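Local atomic coordinates of putative ABC transporter subunit, substrate-binding component (Rhodopseudomonas palustris, PDB entry 4EVS), a protein that binds 4-hydroxybenzoate and probably serves as the solute-binding component of an ABC transporter for lignin-derived aromatic acids. Residues E52-N56 with P57-K61. Residues are numbered along the deposited sequence; the frame is centred on the assembly and turned at random.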
# COMPACT_ATOMS: atom_id res chain seq x y z
N GLU A 52 -4.36 15.30 1.92
CA GLU A 52 -4.56 14.85 0.56
C GLU A 52 -6.06 14.74 0.19
O GLU A 52 -6.43 15.00 -0.95
CB GLU A 52 -3.92 13.45 0.45
CG GLU A 52 -3.80 12.86 -0.94
CD GLU A 52 -3.02 11.56 -0.97
OE1 GLU A 52 -2.34 11.21 0.04
OE2 GLU A 52 -3.13 10.87 -2.01
N VAL A 53 -6.89 14.30 1.17
CA VAL A 53 -8.35 14.11 1.06
C VAL A 53 -8.84 13.05 0.05
O VAL A 53 -9.57 12.12 0.42
CB VAL A 53 -9.13 15.41 0.85
CG1 VAL A 53 -10.63 15.09 0.88
CG2 VAL A 53 -8.80 16.44 1.91
N SER A 54 -8.48 13.21 -1.21
CA SER A 54 -9.07 12.39 -2.27
C SER A 54 -8.09 12.26 -3.45
O SER A 54 -7.06 12.95 -3.45
CB SER A 54 -10.38 13.01 -2.76
OG SER A 54 -10.08 14.05 -3.59
N PRO A 55 -8.41 11.39 -4.44
CA PRO A 55 -7.55 11.29 -5.59
C PRO A 55 -7.74 12.47 -6.51
O PRO A 55 -8.33 12.35 -7.57
CB PRO A 55 -8.00 9.97 -6.25
CG PRO A 55 -9.27 9.72 -5.78
CD PRO A 55 -9.50 10.41 -4.48
N ASN A 56 -7.28 13.62 -6.06
CA ASN A 56 -7.49 14.90 -6.70
C ASN A 56 -6.19 15.66 -6.78
O ASN A 56 -5.78 16.41 -5.86
CB ASN A 56 -8.53 15.73 -5.96
CG ASN A 56 -8.89 16.96 -6.72
OD1 ASN A 56 -8.88 16.93 -7.93
ND2 ASN A 56 -9.23 18.01 -6.02
N PRO A 57 -5.45 15.43 -7.85
CA PRO A 57 -4.06 15.88 -7.86
C PRO A 57 -3.81 17.39 -7.66
O PRO A 57 -2.75 17.76 -7.13
CB PRO A 57 -3.61 15.49 -9.26
CG PRO A 57 -4.48 14.34 -9.66
CD PRO A 57 -5.75 14.50 -8.95
N ALA A 58 -4.75 18.26 -8.06
CA ALA A 58 -4.60 19.70 -7.80
C ALA A 58 -4.33 19.99 -6.33
O ALA A 58 -3.51 20.87 -6.00
CB ALA A 58 -5.87 20.53 -8.31
N GLN A 59 -5.04 19.32 -5.43
CA GLN A 59 -4.88 19.58 -4.02
C GLN A 59 -3.47 19.15 -3.58
O GLN A 59 -2.75 19.93 -2.96
CB GLN A 59 -5.98 18.92 -3.18
CG GLN A 59 -7.33 19.60 -3.32
CD GLN A 59 -8.42 18.89 -2.55
OE1 GLN A 59 -9.26 18.19 -3.13
NE2 GLN A 59 -8.40 19.05 -1.24
N SER A 60 -3.04 17.95 -3.94
CA SER A 60 -1.72 17.46 -3.54
C SER A 60 -0.56 18.23 -4.13
O SER A 60 0.42 18.52 -3.44
CB SER A 60 -1.54 15.97 -3.91
OG SER A 60 -2.27 15.12 -3.04
N LYS A 61 -0.65 18.60 -5.40
CA LYS A 61 0.38 19.42 -6.00
C LYS A 61 0.51 20.77 -5.25
O LYS A 61 1.63 21.17 -4.91
CB LYS A 61 0.11 19.62 -7.50
CG LYS A 61 1.26 20.22 -8.28
CD LYS A 61 0.90 20.59 -9.72
CE LYS A 61 2.10 21.19 -10.43
NZ LYS A 61 1.79 21.76 -11.78
O HOH W 1 -4.94 15.59 -3.25
O HOH W 2 -10.76 16.46 -2.25
O HOH W 3 -6.91 17.77 -9.72
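N56 sends CG anti to its own N (chi1 -172°), while Q59 holds CG anti to its carbonyl carbon and runs on extended; the two side chains cross at about a right angle beside the first turn of the helix. ND2 of N56 donates to OE1 of Q59 at 2.9 Å, nearly straight at 171°. The donor lies in the carbonyl plane of Q59, on a lone pair, and the oxygen sits in the amide plane of N56, although the two planes are turned 71° apart. The backbone closes the same turn, with Q59 N bonded to N56 O at 3.0 Å. N56 sits at the N-cap position of helix 57-69, and its side chain makes no capping bond; instead water 3 bridges OD1 of N56 to N of A58, 2.8 Å from each. With ND2 and OD1 gone, an alanine here would probably leave the Q59 amide freer to turn, with water 2 still at OE1, and the water at A58 N less firmly held.

This is the loop between strand 43-51 and helix 57-69, a strand-to-helix connection in a periplasmic binding protein fold, with P55 at the centre of an inverse gamma turn. On the inner side of the loop, S60 OG rests against CG of E52 at 3.4 Å. Water 1 joins S60 OG to the carbonyl oxygens of E52 and N56, tying the loop backbone to the helix. The extended E52 side chain carries its carboxylate away from the helix, to the backbone N atoms of Y80 and F81, both residues of the ligand pocket, and to the side-chain amide of N84. Water 2 lies between OE1 of Q59 and S54 OG, hydrogen-bonded to both.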